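Local coordinates for MDM10 isoform 1 (Saccharomyces cerevisiae, PDB 7BTX), which helps tether the endoplasmic reticulum to mitochondria as part of the ERMES complex and takes part in late assembly of the outer-membrane TOM translocase, at residues D[10-15]-D[139-144]; D[16-21]-D[185-190]. All coordinates share one frame; numbering follows the deposited sequence.

Contact 1. Residues D[10-15]-D[139-144]; sequences RAFYQS and KSLYYG
Phe12 lays one face of its ring on Leu141, where an N-terminal helix rests against a strand of the beta-barrel wall. This is a CH-pi contact: Leu141 CB stands 4.1 Å from the centroid of the Phe12 ring, only 11° off the ring normal, close to the middle of the face. With CG anti to the backbone N (chi1 -172°), Phe12 reaches from the helix to the strand. Apolar packing continues toward the root of the ring, where Leu141 CD1 meets Phe12 CB at 3.7 Å. At the far end of the ring, Phe12 CZ approaches Lys139 CB at 3.6 Å, and Phe12 CE1 lies 3.7 Å from Ser140 O, each at an oblique angle. Lys139 offers this ring the base of its chain, while the bend at chi2 (-59°) carries the ammonium end away. No hydrogen bond joins the two segments. Ser140 CB points away from the helix, and its OG bonds to Lys159 on the adjacent strand 152-162, whose Ile158 also packs against Phe12 and Leu141. The helix is therefore held here through aliphatic and aromatic surfaces, while the strand keeps its backbone hydrogen bonds for its neighbours in the barrel.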
# COMPACT_ATOMS: atom_id res chain seq x y z
N ARG D 10 -10.86 -22.48 -25.93
CA ARG D 10 -10.24 -23.57 -26.67
C ARG D 10 -10.75 -24.93 -26.20
O ARG D 10 -10.65 -25.91 -26.94
CB ARG D 10 -8.72 -23.50 -26.54
N ALA D 11 -11.29 -25.01 -24.99
CA ALA D 11 -11.86 -26.27 -24.52
C ALA D 11 -13.23 -26.50 -25.14
O ALA D 11 -13.65 -27.65 -25.30
CB ALA D 11 -11.96 -26.28 -23.00
N PHE D 12 -13.94 -25.43 -25.49
CA PHE D 12 -15.22 -25.57 -26.17
C PHE D 12 -15.02 -25.88 -27.64
O PHE D 12 -15.86 -26.54 -28.26
CB PHE D 12 -16.03 -24.29 -26.00
CG PHE D 12 -17.43 -24.40 -26.50
CD1 PHE D 12 -18.35 -25.20 -25.84
CD2 PHE D 12 -17.84 -23.69 -27.61
CE1 PHE D 12 -19.64 -25.29 -26.29
CE2 PHE D 12 -19.13 -23.78 -28.06
CZ PHE D 12 -20.03 -24.58 -27.40
N TYR D 13 -13.91 -25.41 -28.21
CA TYR D 13 -13.61 -25.69 -29.61
C TYR D 13 -13.21 -27.13 -29.83
O TYR D 13 -13.57 -27.71 -30.86
CB TYR D 13 -12.49 -24.77 -30.09
CG TYR D 13 -12.90 -23.36 -30.41
CD1 TYR D 13 -14.23 -22.96 -30.30
CD2 TYR D 13 -11.97 -22.43 -30.81
CE1 TYR D 13 -14.60 -21.67 -30.59
CE2 TYR D 13 -12.33 -21.14 -31.11
CZ TYR D 13 -13.65 -20.77 -31.00
OH TYR D 13 -14.01 -19.48 -31.29
N GLN D 14 -12.48 -27.73 -28.90
CA GLN D 14 -12.09 -29.13 -29.00
C GLN D 14 -13.20 -30.08 -28.59
O GLN D 14 -13.10 -31.28 -28.87
CB GLN D 14 -10.86 -29.40 -28.13
CG GLN D 14 -9.61 -28.64 -28.54
CD GLN D 14 -8.71 -28.33 -27.37
OE1 GLN D 14 -8.83 -28.95 -26.31
NE2 GLN D 14 -7.81 -27.37 -27.54
N SER D 15 -14.25 -29.58 -27.94
CA SER D 15 -15.36 -30.41 -27.53
C SER D 15 -16.49 -30.45 -28.54
O SER D 15 -17.18 -31.47 -28.65
CB SER D 15 -15.92 -29.92 -26.19
OG SER D 15 -17.02 -30.70 -25.78
N LYS D 139 -24.80 -26.29 -29.64
CA LYS D 139 -24.19 -26.13 -28.34
C LYS D 139 -24.10 -24.66 -27.97
O LYS D 139 -24.30 -23.77 -28.80
CB LYS D 139 -22.79 -26.75 -28.32
CG LYS D 139 -22.79 -28.23 -28.65
CD LYS D 139 -23.65 -29.00 -27.67
CE LYS D 139 -23.45 -30.50 -27.80
NZ LYS D 139 -24.39 -31.24 -26.92
N SER D 140 -23.82 -24.40 -26.70
CA SER D 140 -23.64 -23.04 -26.22
C SER D 140 -22.70 -23.05 -25.04
O SER D 140 -22.52 -24.07 -24.38
CB SER D 140 -24.97 -22.38 -25.83
OG SER D 140 -25.82 -22.24 -26.94
N LEU D 141 -22.07 -21.91 -24.79
CA LEU D 141 -21.22 -21.72 -23.62
C LEU D 141 -21.54 -20.37 -23.02
O LEU D 141 -21.62 -19.37 -23.74
CB LEU D 141 -19.74 -21.82 -23.98
CG LEU D 141 -18.71 -21.71 -22.85
CD1 LEU D 141 -17.61 -22.67 -23.09
CD2 LEU D 141 -18.10 -20.34 -22.77
N TYR D 142 -21.72 -20.34 -21.71
CA TYR D 142 -21.88 -19.10 -20.97
C TYR D 142 -20.79 -19.02 -19.91
O TYR D 142 -20.59 -19.96 -19.14
CB TYR D 142 -23.26 -19.02 -20.32
CG TYR D 142 -24.38 -19.06 -21.32
CD1 TYR D 142 -24.97 -20.26 -21.68
CD2 TYR D 142 -24.84 -17.90 -21.91
CE1 TYR D 142 -25.99 -20.30 -22.60
CE2 TYR D 142 -25.85 -17.92 -22.83
CZ TYR D 142 -26.42 -19.12 -23.17
OH TYR D 142 -27.44 -19.15 -24.08
N TYR D 143 -20.08 -17.91 -19.90
CA TYR D 143 -18.95 -17.75 -19.00
C TYR D 143 -18.96 -16.32 -18.49
O TYR D 143 -19.17 -15.40 -19.27
CB TYR D 143 -17.64 -18.06 -19.71
CG TYR D 143 -16.40 -17.65 -18.94
CD1 TYR D 143 -15.93 -18.42 -17.89
CD2 TYR D 143 -15.70 -16.51 -19.29
CE1 TYR D 143 -14.80 -18.05 -17.20
CE2 TYR D 143 -14.58 -16.13 -18.60
CZ TYR D 143 -14.14 -16.90 -17.56
OH TYR D 143 -13.01 -16.52 -16.88
N GLY D 144 -18.75 -16.15 -17.19
CA GLY D 144 -18.59 -14.84 -16.62
C GLY D 144 -17.64 -14.92 -15.45
O GLY D 144 -17.47 -15.96 -14.83

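Contact 2. Residues D[16-21]-D[185-190]; sequences THWSTQ and YFQRDS
Beyond the end of the N-terminal helix, where His17 takes a positive phi, the backbone comes nearest to strand 179-189 of the barrel wall at Trp18 and Asp189, their CA atoms 7.9 Å apart. Trp18 spans that distance with its indole, CG set anti to the backbone N (chi1 -180°). The six-membered ring has Asp189 CB over one face in a CH-pi contact, 4.0 Å from the ring centroid. At the ring's edge, near its plane, Trp18 CH2 lies 3.4 Å from Gln187 O. The Gln187 side chain crosses the indole at a slant, Trp18 CZ2 touching Gln187 CG at 3.7 Å, with the amide plane turned 56° from the ring; its NE2 is hydrogen-bonded to Tyr13 OH, and the Tyr13 ring meets that of Trp18. Ser19 OG donates to Trp18 O at 2.6 Å, steeply bent at the oxygen and tilted 32° from the carbonyl plane. Asp189 OD2 stands 3.2 Å from Trp18 O, but both are acceptors and form no bond. Replacing Trp18 by an alanine would remove the indole and is likely to open a gap between loop and strand, leaving Asp189 CB and the Gln187 chain without the surface they pack on. The side chains of Gln187 and Asp189 thus meet the indole largely through their carbon atoms, and cohesion between the segments rests on packing, with no hydrogen bond passing directly across.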
# COMPACT_ATOMS: atom_id res chain seq x y z
N THR D 16 -16.69 -29.37 -29.29
CA THR D 16 -17.71 -29.31 -30.33
C THR D 16 -17.13 -29.46 -31.73
O THR D 16 -17.88 -29.37 -32.70
CB THR D 16 -18.50 -28.01 -30.22
OG1 THR D 16 -17.65 -26.91 -30.53
CG2 THR D 16 -19.02 -27.85 -28.83
N HIS D 17 -15.81 -29.68 -31.83
CA HIS D 17 -15.07 -29.86 -33.08
C HIS D 17 -15.24 -28.66 -34.02
O HIS D 17 -15.77 -28.76 -35.12
CB HIS D 17 -15.47 -31.17 -33.78
CG HIS D 17 -15.35 -32.37 -32.90
ND1 HIS D 17 -14.18 -32.71 -32.25
CD2 HIS D 17 -16.26 -33.32 -32.55
CE1 HIS D 17 -14.37 -33.81 -31.54
NE2 HIS D 17 -15.62 -34.20 -31.71
N TRP D 18 -14.76 -27.51 -33.55
CA TRP D 18 -14.79 -26.30 -34.37
C TRP D 18 -13.57 -26.18 -35.27
O TRP D 18 -13.65 -25.49 -36.30
CB TRP D 18 -14.92 -25.07 -33.47
CG TRP D 18 -14.96 -23.77 -34.21
CD1 TRP D 18 -14.06 -22.75 -34.13
CD2 TRP D 18 -15.95 -23.34 -35.15
NE1 TRP D 18 -14.42 -21.72 -34.95
CE2 TRP D 18 -15.58 -22.06 -35.59
CE3 TRP D 18 -17.12 -23.92 -35.66
CZ2 TRP D 18 -16.34 -21.35 -36.51
CZ3 TRP D 18 -17.85 -23.22 -36.58
CH2 TRP D 18 -17.47 -21.94 -36.99
N SER D 19 -12.47 -26.86 -34.92
CA SER D 19 -11.23 -26.91 -35.68
C SER D 19 -10.62 -25.53 -35.89
O SER D 19 -10.61 -25.01 -37.01
CB SER D 19 -11.42 -27.62 -37.03
OG SER D 19 -12.04 -26.76 -37.96
N THR D 20 -10.14 -24.91 -34.81
CA THR D 20 -9.54 -23.58 -34.85
C THR D 20 -8.09 -23.58 -35.35
O THR D 20 -7.40 -22.56 -35.21
CB THR D 20 -9.59 -22.94 -33.46
OG1 THR D 20 -8.90 -21.69 -33.49
CG2 THR D 20 -8.93 -23.85 -32.44
N GLN D 21 -7.61 -24.68 -35.93
CA GLN D 21 -6.31 -24.65 -36.59
C GLN D 21 -6.38 -23.82 -37.87
O GLN D 21 -5.38 -23.24 -38.31
CB GLN D 21 -5.81 -26.07 -36.89
CG GLN D 21 -6.64 -26.89 -37.88
CD GLN D 21 -7.70 -27.74 -37.19
OE1 GLN D 21 -8.00 -27.54 -36.02
NE2 GLN D 21 -8.26 -28.69 -37.92
N TYR D 185 -18.09 -11.80 -32.54
CA TYR D 185 -17.33 -12.63 -33.47
C TYR D 185 -18.31 -13.54 -34.19
O TYR D 185 -18.74 -14.55 -33.63
CB TYR D 185 -16.26 -13.47 -32.78
CG TYR D 185 -15.17 -12.73 -32.06
CD1 TYR D 185 -15.39 -12.19 -30.81
CD2 TYR D 185 -13.91 -12.61 -32.62
CE1 TYR D 185 -14.40 -11.52 -30.15
CE2 TYR D 185 -12.91 -11.93 -31.97
CZ TYR D 185 -13.16 -11.39 -30.73
OH TYR D 185 -12.18 -10.72 -30.05
N PHE D 186 -18.66 -13.20 -35.42
CA PHE D 186 -19.34 -14.13 -36.29
C PHE D 186 -18.30 -14.83 -37.14
O PHE D 186 -17.37 -14.20 -37.63
CB PHE D 186 -20.36 -13.41 -37.17
CG PHE D 186 -21.22 -14.32 -37.96
CD1 PHE D 186 -22.30 -14.95 -37.37
CD2 PHE D 186 -20.96 -14.56 -39.30
CE1 PHE D 186 -23.10 -15.79 -38.10
CE2 PHE D 186 -21.76 -15.40 -40.03
CZ PHE D 186 -22.83 -16.01 -39.43
N GLN D 187 -18.44 -16.14 -37.31
CA GLN D 187 -17.42 -16.90 -38.02
C GLN D 187 -18.03 -18.09 -38.73
O GLN D 187 -18.64 -18.96 -38.10
CB GLN D 187 -16.32 -17.34 -37.05
CG GLN D 187 -16.80 -17.79 -35.70
CD GLN D 187 -15.69 -17.91 -34.69
OE1 GLN D 187 -14.52 -17.78 -35.03
NE2 GLN D 187 -16.05 -18.14 -33.44
N ARG D 188 -17.85 -18.14 -40.05
CA ARG D 188 -18.39 -19.22 -40.88
C ARG D 188 -17.25 -20.14 -41.29
O ARG D 188 -16.42 -19.82 -42.14
CB ARG D 188 -19.12 -18.66 -42.09
CG ARG D 188 -19.62 -19.74 -43.04
CD ARG D 188 -20.76 -19.26 -43.92
NE ARG D 188 -20.29 -18.65 -45.16
CZ ARG D 188 -20.56 -17.41 -45.53
NH1 ARG D 188 -21.31 -16.64 -44.76
NH2 ARG D 188 -20.09 -16.94 -46.68
N ASP D 189 -17.21 -21.32 -40.68
CA ASP D 189 -16.21 -22.31 -41.03
C ASP D 189 -16.59 -23.02 -42.32
O ASP D 189 -17.76 -23.05 -42.71
CB ASP D 189 -16.06 -23.34 -39.91
CG ASP D 189 -14.77 -24.12 -39.99
OD1 ASP D 189 -13.87 -23.68 -40.73
OD2 ASP D 189 -14.66 -25.17 -39.33
N SER D 190 -15.59 -23.58 -42.98
CA SER D 190 -15.76 -24.53 -44.06
C SER D 190 -14.62 -25.53 -43.94
O SER D 190 -13.96 -25.58 -42.90
CB SER D 190 -15.78 -23.85 -45.42
OG SER D 190 -15.56 -24.79 -46.46

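Overall arrangement
From the N terminus, the chain runs through helix 5-16, whose residues 10-15 pack on strand 140-147 in contact 1, then through segment 16-21, at and beyond the helix end, which meets strand 179-189 in contact 2. Contact 1 closes a loop of 123 intervening residues and contact 2 one of 163; since their segments alternate along the chain, the two closures cross. Both strands belong to one sheet of the barrel wall, separated by strands 152-162 and 165-174, so the helix and the loop after it lie across four successive strands. The contact centres lie about 12 Å apart. Tyr13 joins them, its O probably bonding Trp18 N, while Lys139 packs on Thr16.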